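Hypothetical protein Atu2144 (Agrobacterium tumefaciens, PDB 2ODF) is of unknown function but probably acts as a hydrolase of the N-formylglutamate amidohydrolase family, which is related to zinc-dependent exopeptidases. Local coordinates at residues A[36-41]-A[84-89]; A[61-66]-A[75-80]; A[162-167]-A[225-230]; A[190-195]-A[238-243]. One frame throughout, in Å; residues are numbered along the deposited sequence.

Contact 1: residues A[36-41]-A[84-89]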
loop_
_atom_site.group_PDB
_atom_site.type_symbol
_atom_site.label_atom_id
_atom_site.label_comp_id
_atom_site.label_asym_id
_atom_site.label_seq_id
_atom_site.Cartn_x
_atom_site.Cartn_y
_atom_site.Cartn_z
ATOM N N ALA A 36 -16.491 -2.054 13.485
ATOM C CA ALA A 36 -15.783 -3.021 14.308
ATOM C C ALA A 36 -15.681 -4.397 13.637
ATOM O O ALA A 36 -15.053 -5.309 14.196
ATOM C CB ALA A 36 -16.488 -3.140 15.639
ATOM N N THR A 37 -16.256 -4.531 12.441
ATOM C CA THR A 37 -16.324 -5.802 11.739
ATOM C C THR A 37 -14.921 -6.373 11.413
ATOM O O THR A 37 -14.047 -5.677 10.911
ATOM C CB THR A 37 -17.132 -5.707 10.456
ATOM O OG1 THR A 37 -18.415 -5.104 10.739
ATOM C CG2 THR A 37 -17.337 -7.106 9.872
ATOM N N ILE A 38 -14.731 -7.638 11.760
ATOM C CA ILE A 38 -13.511 -8.379 11.439
ATOM C C ILE A 38 -13.880 -9.286 10.268
ATOM O O ILE A 38 -14.839 -10.070 10.372
ATOM C CB ILE A 38 -13.016 -9.272 12.619
ATOM C CG1 ILE A 38 -12.898 -8.497 13.946
ATOM C CG2 ILE A 38 -11.671 -9.938 12.257
ATOM C CD1 ILE A 38 -12.035 -7.253 13.896
ATOM N N PRO A 39 -13.124 -9.206 9.152
ATOM C CA PRO A 39 -13.383 -10.128 8.057
ATOM C C PRO A 39 -13.310 -11.570 8.552
ATOM O O PRO A 39 -12.511 -11.870 9.432
ATOM C CB PRO A 39 -12.253 -9.843 7.066
ATOM C CG PRO A 39 -11.807 -8.486 7.376
ATOM C CD PRO A 39 -12.001 -8.297 8.843
ATOM N N GLN A 40 -14.176 -12.412 8.004
ATOM C CA GLN A 40 -14.335 -13.802 8.423
ATOM C C GLN A 40 -12.977 -14.499 8.461
ATOM O O GLN A 40 -12.677 -15.212 9.404
ATOM C CB GLN A 40 -15.301 -14.531 7.472
ATOM C CG GLN A 40 -15.843 -15.855 8.046
ATOM C CD GLN A 40 -16.473 -16.759 6.977
ATOM O OE1 GLN A 40 -17.697 -16.913 6.939
ATOM N NE2 GLN A 40 -15.642 -17.366 6.121
ATOM N N LYS A 41 -12.130 -14.252 7.470
ATOM C CA LYS A 41 -10.854 -14.957 7.400
ATOM C C LYS A 41 -10.005 -14.814 8.681
ATOM O O LYS A 41 -9.189 -15.680 8.980
ATOM C CB LYS A 41 -10.067 -14.537 6.142
ATOM C CG LYS A 41 -9.516 -13.153 6.144
ATOM C CD LYS A 41 -8.530 -12.905 4.943
ATOM C CE LYS A 41 -7.060 -13.243 5.264
ATOM N NZ LYS A 41 -6.039 -12.423 4.454
ATOM N N ARG A 84 -10.302 -1.195 12.390
ATOM C CA ARG A 84 -8.965 -0.611 12.491
ATOM C C ARG A 84 -7.944 -1.620 13.061
ATOM O O ARG A 84 -6.730 -1.375 13.004
ATOM C CB ARG A 84 -8.987 0.627 13.400
ATOM C CG ARG A 84 -9.347 0.319 14.894
ATOM C CD ARG A 84 -9.327 1.552 15.768
ATOM N NE ARG A 84 -8.014 2.182 15.775
ATOM C CZ ARG A 84 -7.667 3.232 16.506
ATOM N NH1 ARG A 84 -8.546 3.826 17.294
ATOM N NH2 ARG A 84 -6.439 3.710 16.416
ATOM N N LEU A 85 -8.436 -2.686 13.696
ATOM C CA LEU A 85 -7.530 -3.751 14.174
ATOM C C LEU A 85 -6.855 -4.497 13.039
ATOM O O LEU A 85 -5.713 -4.953 13.209
ATOM C CB LEU A 85 -8.246 -4.743 15.071
ATOM C CG LEU A 85 -8.668 -4.248 16.453
ATOM C CD1 LEU A 85 -9.620 -5.266 17.031
ATOM C CD2 LEU A 85 -7.505 -4.031 17.337
ATOM N N VAL A 86 -7.533 -4.619 11.896
ATOM C CA VAL A 86 -6.970 -5.266 10.732
ATOM C C VAL A 86 -6.053 -4.288 9.974
ATOM O O VAL A 86 -4.902 -4.598 9.661
ATOM C CB VAL A 86 -8.059 -5.861 9.805
ATOM C CG1 VAL A 86 -7.400 -6.592 8.614
ATOM C CG2 VAL A 86 -8.919 -6.861 10.596
ATOM N N TYR A 87 -6.553 -3.085 9.726
ATOM C CA TYR A 87 -5.729 -2.020 9.155
ATOM C C TYR A 87 -6.316 -0.689 9.616
ATOM O O TYR A 87 -7.500 -0.402 9.348
ATOM C CB TYR A 87 -5.633 -2.073 7.604
ATOM C CG TYR A 87 -4.534 -1.152 7.118
ATOM C CD1 TYR A 87 -4.655 0.230 7.258
ATOM C CD2 TYR A 87 -3.339 -1.646 6.606
ATOM C CE1 TYR A 87 -3.627 1.085 6.893
ATOM C CE2 TYR A 87 -2.314 -0.784 6.225
ATOM C CZ TYR A 87 -2.464 0.593 6.393
ATOM O OH TYR A 87 -1.457 1.498 6.062
ATOM N N ASP A 88 -5.502 0.114 10.299
ATOM C CA ASP A 88 -5.912 1.450 10.729
ATOM C C ASP A 88 -5.717 2.402 9.560
ATOM O O ASP A 88 -4.605 2.828 9.269
ATOM C CB ASP A 88 -5.115 1.920 11.956
ATOM C CG ASP A 88 -5.670 3.212 12.552
ATOM O OD1 ASP A 88 -6.347 3.971 11.814
ATOM O OD2 ASP A 88 -5.438 3.455 13.752
ATOM N N CYS A 89 -6.812 2.714 8.875
ATOM C CA CYS A 89 -6.728 3.514 7.653
ATOM C C CYS A 89 -6.269 4.952 7.895
ATOM O O CYS A 89 -5.977 5.668 6.939
ATOM C CB CYS A 89 -8.040 3.473 6.911
ATOM S SG CYS A 89 -8.291 1.930 6.077
#
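Pro39 and Val86 pass alongside each other, pointing in opposite directions, and the contact is closest where the proline ring atom CD lies 3.8 Å from Val86 CG2. Val86 sets its two methyls apart: CG1 is anti to the backbone N (chi1 -177°), which leaves CG2 beside that N and turned to the opposing loop. The same CG2 also faces Ile38, whose CG2 methyl stands 4.4 Å from it, so one valine branch serves two neighbours. The CB of Ile38 does not point at residues 84-89, but its longer branch carries CD1 to 4.4 Å from Leu85 CD1, a methyl-to-methyl approach at the edge of van der Waals range. Beyond the apolar patch, the segment 84-89 closes on itself through a salt bridge: Arg84 NH2 sits 2.9 Å from Asp88 OD2, on the syn side but 29° out of the carboxylate plane. The other oxygen, Asp88 OD1, is bonded to His33 NE2 and Asn90 N. Val86 also packs on Leu126 of helix 116-143, while its carbonyl oxygen accepts a bond from Arg122 NH1. The contact joins the loops that follow strands 27-31 and 77-80, parallel neighbours in the main sheet. No hydrogen bond joins the side chains of the two loops. Between them the contact is apolar, polar bonds being made within one loop or with residues outside the contact.

Contact 2: residues A[61-66]-A[75-80]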
loop_
_atom_site.group_PDB
_atom_site.type_symbol
_atom_site.label_atom_id
_atom_site.label_comp_id
_atom_site.label_asym_id
_atom_site.label_seq_id
_atom_site.Cartn_x
_atom_site.Cartn_y
_atom_site.Cartn_z
ATOM N N GLY A 61 -19.864 5.215 18.261
ATOM C CA GLY A 61 -20.614 6.451 18.102
ATOM C C GLY A 61 -20.235 7.247 16.864
ATOM O O GLY A 61 -21.018 8.046 16.411
ATOM N N ALA A 62 -19.017 7.057 16.353
ATOM C CA ALA A 62 -18.469 7.956 15.332
ATOM C C ALA A 62 -19.215 7.886 13.988
ATOM O O ALA A 62 -19.520 8.920 13.398
ATOM C CB ALA A 62 -16.954 7.701 15.152
ATOM N N LEU A 63 -19.488 6.683 13.488
ATOM C CA LEU A 63 -20.238 6.519 12.245
ATOM C C LEU A 63 -21.678 7.044 12.427
ATOM O O LEU A 63 -22.252 7.634 11.518
ATOM C CB LEU A 63 -20.254 5.045 11.815
ATOM C CG LEU A 63 -20.997 4.680 10.565
ATOM C CD1 LEU A 63 -20.428 5.512 9.422
ATOM C CD2 LEU A 63 -20.938 3.123 10.299
ATOM N N ALA A 64 -22.225 6.857 13.627
ATOM C CA ALA A 64 -23.606 7.228 13.901
ATOM C C ALA A 64 -23.728 8.736 13.827
ATOM O O ALA A 64 -24.656 9.254 13.198
ATOM C CB ALA A 64 -24.024 6.725 15.297
ATOM N N VAL A 65 -22.777 9.422 14.479
ATOM C CA VAL A 65 -22.667 10.876 14.430
ATOM C C VAL A 65 -22.399 11.353 13.010
ATOM O O VAL A 65 -23.021 12.291 12.557
ATOM C CB VAL A 65 -21.588 11.406 15.389
ATOM C CG1 VAL A 65 -21.264 12.871 15.086
ATOM C CG2 VAL A 65 -22.038 11.218 16.847
ATOM N N ALA A 66 -21.474 10.691 12.310
ATOM C CA ALA A 66 -21.173 11.017 10.901
ATOM C C ALA A 66 -22.389 10.925 9.970
ATOM O O ALA A 66 -22.559 11.759 9.083
ATOM C CB ALA A 66 -20.038 10.148 10.391
ATOM N N ALA A 75 -24.128 16.125 3.059
ATOM C CA ALA A 75 -22.715 15.861 2.798
ATOM C C ALA A 75 -22.451 14.367 2.589
ATOM O O ALA A 75 -22.858 13.528 3.383
ATOM C CB ALA A 75 -21.896 16.371 3.917
ATOM N N THR A 76 -21.734 14.066 1.520
ATOM C CA THR A 76 -21.202 12.740 1.279
ATOM C C THR A 76 -20.369 12.237 2.474
ATOM O O THR A 76 -19.626 12.994 3.127
ATOM C CB THR A 76 -20.345 12.756 0.017
ATOM O OG1 THR A 76 -21.157 13.159 -1.085
ATOM C CG2 THR A 76 -19.702 11.385 -0.257
ATOM N N LEU A 77 -20.516 10.946 2.739
ATOM C CA LEU A 77 -19.807 10.276 3.824
ATOM C C LEU A 77 -19.114 9.060 3.249
ATOM O O LEU A 77 -19.770 8.220 2.651
ATOM C CB LEU A 77 -20.748 9.835 4.926
ATOM C CG LEU A 77 -20.251 8.878 6.010
ATOM C CD1 LEU A 77 -19.054 9.449 6.753
ATOM C CD2 LEU A 77 -21.407 8.576 6.964
ATOM N N VAL A 78 -17.803 8.999 3.427
ATOM C CA VAL A 78 -16.987 7.843 3.060
ATOM C C VAL A 78 -16.495 7.205 4.332
ATOM O O VAL A 78 -15.914 7.879 5.188
ATOM C CB VAL A 78 -15.781 8.218 2.207
ATOM C CG1 VAL A 78 -14.996 6.941 1.793
ATOM C CG2 VAL A 78 -16.222 9.007 0.993
ATOM N N TYR A 79 -16.729 5.901 4.461
ATOM C CA TYR A 79 -16.382 5.206 5.679
ATOM C C TYR A 79 -15.819 3.804 5.374
ATOM O O TYR A 79 -16.087 3.204 4.319
ATOM C CB TYR A 79 -17.547 5.182 6.660
ATOM C CG TYR A 79 -18.731 4.335 6.257
ATOM C CD1 TYR A 79 -19.696 4.828 5.371
ATOM C CD2 TYR A 79 -18.908 3.066 6.771
ATOM C CE1 TYR A 79 -20.787 4.065 4.997
ATOM C CE2 TYR A 79 -20.026 2.292 6.402
ATOM C CZ TYR A 79 -20.948 2.801 5.511
ATOM O OH TYR A 79 -22.051 2.046 5.119
ATOM N N GLN A 80 -15.006 3.340 6.305
ATOM C CA GLN A 80 -14.378 2.026 6.246
ATOM C C GLN A 80 -15.298 1.025 6.913
ATOM O O GLN A 80 -15.781 1.268 8.031
ATOM C CB GLN A 80 -13.026 2.166 6.953
ATOM C CG GLN A 80 -12.132 0.992 7.073
ATOM C CD GLN A 80 -11.950 0.142 5.811
ATOM O OE1 GLN A 80 -11.186 0.476 4.884
ATOM N NE2 GLN A 80 -12.574 -0.998 5.826
#
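The Tyr79 ring carries Leu63 on one face: methyl CD1 lies 3.7 Å above the plane, displaced toward the rim on the CG side, and makes a CH-pi contact of 4.1 Å to the ring centroid, 23° from the normal. Its sister methyl CD2 follows the same ring farther out, 4.1 Å from Tyr79 CE2. The two side chains run at a slant to one another. Tyr79 takes the sterically tight rotamer with CG between the backbone N and carbonyl carbon (chi1 69°), whereas Leu63 sends CG anti to its N, and this carries both methyls out from the helix to the ring. One helical turn on, Ala66 offers CB alone, which meets Leu77 CD1 at 3.8 Å. Leu77 CD2 fills the angle between the two helix residues, touching Leu63 CD1 at 4.0 Å. The side-chain atoms that meet are all carbons, and no hydrogen bond crosses. The short segment axes are nearly antiparallel (167°) and 10.3 Å apart, as befits a helix laid back along a strand. Helix 62-73 is the connection of a beta-alpha-beta crossover from strand 27-31 to its parallel neighbour 77-80, and it covers the sheet face presented by Leu77 and Tyr79. Val78 points to the other face, where helix 116-143 packs with Val134 and Ile137; strand 16-19 borders strand 77-80 on its outer side.

Contact 3: residues A[162-167]-A[225-230]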
loop_
_atom_site.group_PDB
_atom_site.type_symbol
_atom_site.label_atom_id
_atom_site.label_comp_id
_atom_site.label_asym_id
_atom_site.label_seq_id
_atom_site.Cartn_x
_atom_site.Cartn_y
_atom_site.Cartn_z
ATOM N N GLY A 162 -4.785 5.546 32.898
ATOM C CA GLY A 162 -4.992 5.929 34.307
ATOM C C GLY A 162 -5.422 7.363 34.534
ATOM O O GLY A 162 -5.531 7.830 35.675
ATOM N N ARG A 163 -5.668 8.063 33.435
ATOM C CA ARG A 163 -6.075 9.443 33.447
ATOM C C ARG A 163 -7.478 9.486 32.845
ATOM O O ARG A 163 -7.756 8.835 31.830
ATOM C CB ARG A 163 -5.094 10.276 32.602
ATOM C CG ARG A 163 -3.602 9.985 32.869
ATOM C CD ARG A 163 -2.959 11.051 33.740
ATOM N NE ARG A 163 -1.568 10.727 34.105
ATOM C CZ ARG A 163 -1.200 9.844 35.050
ATOM N NH1 ARG A 163 -2.103 9.164 35.761
ATOM N NH2 ARG A 163 0.094 9.637 35.290
ATOM N N PHE A 164 -8.358 10.225 33.503
ATOM C CA PHE A 164 -9.658 10.555 32.973
ATOM C C PHE A 164 -9.517 11.832 32.122
ATOM O O PHE A 164 -8.905 12.808 32.557
ATOM C CB PHE A 164 -10.637 10.761 34.131
ATOM C CG PHE A 164 -11.994 11.185 33.705
ATOM C CD1 PHE A 164 -12.778 10.344 32.938
ATOM C CD2 PHE A 164 -12.507 12.414 34.083
ATOM C CE1 PHE A 164 -14.042 10.715 32.543
ATOM C CE2 PHE A 164 -13.771 12.806 33.679
ATOM C CZ PHE A 164 -14.543 11.949 32.903
ATOM N N ARG A 165 -10.074 11.808 30.913
ATOM C CA ARG A 165 -9.955 12.921 29.990
ATOM C C ARG A 165 -11.141 13.863 30.125
ATOM O O ARG A 165 -12.277 13.499 29.873
ATOM C CB ARG A 165 -9.735 12.391 28.560
ATOM C CG ARG A 165 -8.385 11.638 28.528
ATOM C CD ARG A 165 -7.743 11.374 27.180
ATOM N NE ARG A 165 -8.385 10.302 26.472
ATOM C CZ ARG A 165 -7.842 9.567 25.501
ATOM N NH1 ARG A 165 -6.595 9.751 25.068
ATOM N NH2 ARG A 165 -8.597 8.639 24.949
ATOM N N GLU A 166 -10.871 15.069 30.595
ATOM C CA GLU A 166 -11.940 16.037 30.774
ATOM C C GLU A 166 -12.307 16.709 29.428
ATOM O O GLU A 166 -13.394 17.287 29.304
ATOM C CB GLU A 166 -11.572 17.060 31.862
ATOM C CG GLU A 166 -11.524 16.440 33.295
ATOM C CD GLU A 166 -10.880 17.366 34.323
ATOM O OE1 GLU A 166 -11.054 18.606 34.232
ATOM O OE2 GLU A 166 -10.173 16.856 35.220
ATOM N N VAL A 167 -11.433 16.596 28.417
ATOM C CA VAL A 167 -11.754 17.119 27.069
ATOM C C VAL A 167 -12.926 16.339 26.498
ATOM O O VAL A 167 -13.008 15.103 26.646
ATOM C CB VAL A 167 -10.546 17.133 26.073
ATOM C CG1 VAL A 167 -9.922 15.713 25.882
ATOM C CG2 VAL A 167 -10.954 17.747 24.740
ATOM N N GLU A 225 -12.755 14.966 17.226
ATOM C CA GLU A 225 -12.727 13.923 18.234
ATOM C C GLU A 225 -13.855 14.176 19.245
ATOM O O GLU A 225 -13.982 15.282 19.757
ATOM C CB GLU A 225 -11.388 13.977 18.962
ATOM C CG GLU A 225 -10.267 13.274 18.264
ATOM C CD GLU A 225 -10.285 11.790 18.430
ATOM O OE1 GLU A 225 -11.321 11.208 18.778
ATOM O OE2 GLU A 225 -9.241 11.182 18.167
ATOM N N ILE A 226 -14.652 13.150 19.522
ATOM C CA ILE A 226 -15.752 13.219 20.476
ATOM C C ILE A 226 -15.539 12.162 21.541
ATOM O O ILE A 226 -15.384 10.975 21.224
ATOM C CB ILE A 226 -17.071 12.950 19.767
ATOM C CG1 ILE A 226 -17.235 13.871 18.556
ATOM C CG2 ILE A 226 -18.260 13.057 20.732
ATOM C CD1 ILE A 226 -18.261 13.353 17.580
ATOM N N ARG A 227 -15.564 12.540 22.818
ATOM C CA ARG A 227 -15.402 11.543 23.875
ATOM C C ARG A 227 -16.590 10.570 23.822
ATOM O O ARG A 227 -17.748 10.996 23.762
ATOM C CB ARG A 227 -15.247 12.215 25.240
ATOM C CG ARG A 227 -14.550 11.352 26.274
ATOM C CD ARG A 227 -14.455 12.067 27.617
ATOM N NE ARG A 227 -15.793 12.295 28.180
ATOM C CZ ARG A 227 -16.123 13.263 29.039
ATOM N NH1 ARG A 227 -15.234 14.133 29.481
ATOM N NH2 ARG A 227 -17.377 13.348 29.453
ATOM N N ASN A 228 -16.325 9.256 23.830
ATOM C CA ASN A 228 -17.348 8.334 23.307
ATOM C C ASN A 228 -18.580 8.182 24.205
ATOM O O ASN A 228 -19.638 7.827 23.722
ATOM C CB ASN A 228 -16.775 6.970 22.841
ATOM C CG ASN A 228 -16.349 6.070 23.973
ATOM O OD1 ASN A 228 -17.023 6.001 25.002
ATOM N ND2 ASN A 228 -15.222 5.319 23.775
ATOM N N ASP A 229 -18.438 8.488 25.495
ATOM C CA ASP A 229 -19.593 8.498 26.421
ATOM C C ASP A 229 -20.668 9.522 26.070
ATOM O O ASP A 229 -21.830 9.362 26.452
ATOM C CB ASP A 229 -19.129 8.700 27.875
ATOM C CG ASP A 229 -18.433 10.016 28.086
ATOM O OD1 ASP A 229 -17.381 10.225 27.471
ATOM O OD2 ASP A 229 -18.928 10.839 28.886
ATOM N N LEU A 230 -20.299 10.541 25.302
ATOM C CA LEU A 230 -21.217 11.588 24.905
ATOM C C LEU A 230 -22.068 11.162 23.718
ATOM O O LEU A 230 -23.025 11.834 23.355
ATOM C CB LEU A 230 -20.440 12.862 24.558
ATOM C CG LEU A 230 -19.617 13.497 25.675
ATOM C CD1 LEU A 230 -18.689 14.584 25.087
ATOM C CD2 LEU A 230 -20.523 14.052 26.776
#
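Arg227 reaches across to residues 165-167, and its guanidinium group is the tightly held part of the contact. Arg227 NH1 donates to Arg165 O at 3.0 Å, in the carbonyl plane at a C=O...N angle of 150°, although the oxygen is tilted 25° out of the guanidinium plane. Along the NE and NH2 edge of the guanidinium, Asp229, from the same segment, is gripped side-on: Arg227 NE bonds Asp229 OD1 at 2.7 Å and Arg227 NH2 bonds Asp229 OD2 at 3.0 Å, both through syn lone pairs, so rotation of the group is fixed. A bend at chi3 turns it into this position and leaves Arg227 CD 3.5 Å from Val167 O, a buried oxygen that has no polar partner. Looser and more exposed is the outer end, where Phe164 CZ lies over one guanidinium face, offset toward its rim and 4.1 Å from Arg227 NH1, with the two planes 37° apart. The Arg165 side chain takes no part in the grip and bonds instead to Thr157 O. The contact ties the hairpin of strands 159-160 and 163-164 to the C-terminal end of strand 220-227, which lies in the main sheet between 149-156 and 169-172; Ile226, facing away, packs against helix 234-256.

Contact 4: residues A[190-195]-A[238-243]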
loop_
_atom_site.group_PDB
_atom_site.type_symbol
_atom_site.label_atom_id
_atom_site.label_comp_id
_atom_site.label_asym_id
_atom_site.label_seq_id
_atom_site.Cartn_x
_atom_site.Cartn_y
_atom_site.Cartn_z
ATOM N N ALA A 190 -19.003 27.677 24.939
ATOM C CA ALA A 190 -19.854 26.502 24.762
ATOM C C ALA A 190 -19.876 25.736 26.082
ATOM O O ALA A 190 -18.927 25.814 26.854
ATOM C CB ALA A 190 -19.281 25.611 23.644
ATOM N N SER A 191 -20.931 24.979 26.317
ATOM C CA SER A 191 -21.046 24.133 27.517
ATOM C C SER A 191 -20.074 22.939 27.509
ATOM O O SER A 191 -19.738 22.420 28.559
ATOM C CB SER A 191 -22.455 23.603 27.651
ATOM O OG SER A 191 -22.806 22.750 26.580
ATOM N N LEU A 192 -19.646 22.507 26.321
ATOM C CA LEU A 192 -18.684 21.422 26.196
ATOM C C LEU A 192 -17.279 21.949 26.377
ATOM O O LEU A 192 -17.016 23.095 26.037
ATOM C CB LEU A 192 -18.824 20.760 24.817
ATOM C CG LEU A 192 -20.152 20.035 24.614
ATOM C CD1 LEU A 192 -20.428 19.644 23.171
ATOM C CD2 LEU A 192 -20.196 18.811 25.521
ATOM N N THR A 193 -16.394 21.116 26.918
ATOM C CA THR A 193 -14.957 21.355 26.953
ATOM C C THR A 193 -14.376 20.988 25.594
ATOM O O THR A 193 -14.331 19.806 25.211
ATOM C CB THR A 193 -14.284 20.521 28.042
ATOM O OG1 THR A 193 -14.912 20.823 29.280
ATOM C CG2 THR A 193 -12.774 20.817 28.158
ATOM N N VAL A 194 -13.949 22.030 24.889
ATOM C CA VAL A 194 -13.520 21.962 23.496
ATOM C C VAL A 194 -12.086 22.433 23.436
ATOM O O VAL A 194 -11.771 23.513 23.927
ATOM C CB VAL A 194 -14.373 22.859 22.596
ATOM C CG1 VAL A 194 -13.905 22.763 21.119
ATOM C CG2 VAL A 194 -15.836 22.521 22.719
ATOM N N ARG A 195 -11.192 21.612 22.890
ATOM C CA ARG A 195 -9.772 21.922 22.924
ATOM C C ARG A 195 -9.078 21.574 21.615
ATOM O O ARG A 195 -9.500 20.667 20.910
ATOM C CB ARG A 195 -9.096 21.142 24.043
ATOM C CG ARG A 195 -9.674 21.369 25.441
ATOM C CD ARG A 195 -8.794 22.213 26.261
ATOM N NE ARG A 195 -9.255 22.374 27.649
ATOM C CZ ARG A 195 -10.232 23.194 28.043
ATOM N NH1 ARG A 195 -10.896 23.963 27.171
ATOM N NH2 ARG A 195 -10.538 23.261 29.336
ATOM N N ALA A 238 -27.691 12.453 18.251
ATOM C CA ALA A 238 -28.445 13.553 17.622
ATOM C C ALA A 238 -28.062 14.896 18.238
ATOM O O ALA A 238 -27.881 15.893 17.529
ATOM C CB ALA A 238 -29.978 13.318 17.765
ATOM N N ALA A 239 -27.956 14.923 19.561
ATOM C CA ALA A 239 -27.592 16.131 20.280
ATOM C C ALA A 239 -26.209 16.638 19.839
ATOM O O ALA A 239 -26.049 17.764 19.410
ATOM C CB ALA A 239 -27.630 15.879 21.805
ATOM N N ILE A 240 -25.206 15.789 19.957
ATOM C CA ILE A 240 -23.838 16.160 19.602
ATOM C C ILE A 240 -23.726 16.526 18.116
ATOM O O ILE A 240 -22.988 17.477 17.755
ATOM C CB ILE A 240 -22.826 15.050 20.013
ATOM C CG1 ILE A 240 -22.612 15.058 21.544
ATOM C CG2 ILE A 240 -21.474 15.205 19.264
ATOM C CD1 ILE A 240 -21.962 16.378 22.112
ATOM N N ALA A 241 -24.447 15.804 17.254
ATOM C CA ALA A 241 -24.480 16.139 15.818
ATOM C C ALA A 241 -25.042 17.546 15.561
ATOM O O ALA A 241 -24.566 18.266 14.678
ATOM C CB ALA A 241 -25.286 15.104 15.035
ATOM N N GLY A 242 -26.072 17.932 16.319
ATOM C CA GLY A 242 -26.605 19.295 16.224
ATOM C C GLY A 242 -25.629 20.341 16.726
ATOM O O GLY A 242 -25.471 21.391 16.099
ATOM N N PHE A 243 -24.975 20.074 17.851
ATOM C CA PHE A 243 -23.965 20.983 18.370
ATOM C C PHE A 243 -22.898 21.279 17.317
ATOM O O PHE A 243 -22.493 22.419 17.119
ATOM C CB PHE A 243 -23.289 20.406 19.614
ATOM C CG PHE A 243 -22.185 21.264 20.130
ATOM C CD1 PHE A 243 -22.464 22.355 20.939
ATOM C CD2 PHE A 243 -20.875 21.012 19.780
ATOM C CE1 PHE A 243 -21.455 23.181 21.394
ATOM C CE2 PHE A 243 -19.844 21.827 20.237
ATOM C CZ PHE A 243 -20.134 22.917 21.045
#
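Leu192 points from its CB at helix 234-256, with CG beside the backbone N (chi1 -66°), and its branch ends in methyl CD1, the atom that carries the contact. CD1 sits over the centre of the Phe243 ring, 3.6 Å from the centroid and 10° off the normal, an almost perpendicular CH-pi approach. Its distances to Phe243 CD2 and CE2 are both 3.7 Å, and to CG and CZ only slightly more, as centring requires. The same methyl touches Ile240 CD1 at 3.8 Å, so it is lodged between two residues one turn apart on the helix. Leu192 and Phe243 come from opposing directions; the phenylalanine holds CG anti to its N (chi1 176°), reaching out from the helix. At the far rim of the ring, in its plane, Ala190 CB lies 3.8 Å from Phe243 CZ, adding an edge contact to the face contact. No hydrogen bond crosses. Residues 190-195 lead into strand 194-196, one of the two outermost strands of the main sheet in this chain, which runs parallel to 169-172, and Leu192 and Val194 also pack on Ile169 of that strand. Helix 234-256 thus covers this end of the sheet, while Ala241 on another side of it meets Leu68 and Lys72 of helix 62-73.

Overall arrangement
Contacts 2, 3 and 4 all reach the seven-stranded mixed sheet, while contact 1 joins two loops beyond its strands. Along the chain, 61-66 and 75-80 fall between the two halves of contact 1; contacts 3 and 4 come later and interleave. Contacts 3 and 4 have centres about 13 Å apart and touch, through Val167 with Arg195 and Leu230 with Ile240. Contact 2 meets contact 3 where Val65 packs on Ile226, and contact 1 where Gln80 lies against Cys89. Contacts 1 and 4, with centres about 29 Å apart, stand on opposite sides of the chain's centre. Helices 62-73 and 234-256 touch each other and pack on the sheet, consistent with one continuous alpha/beta unit.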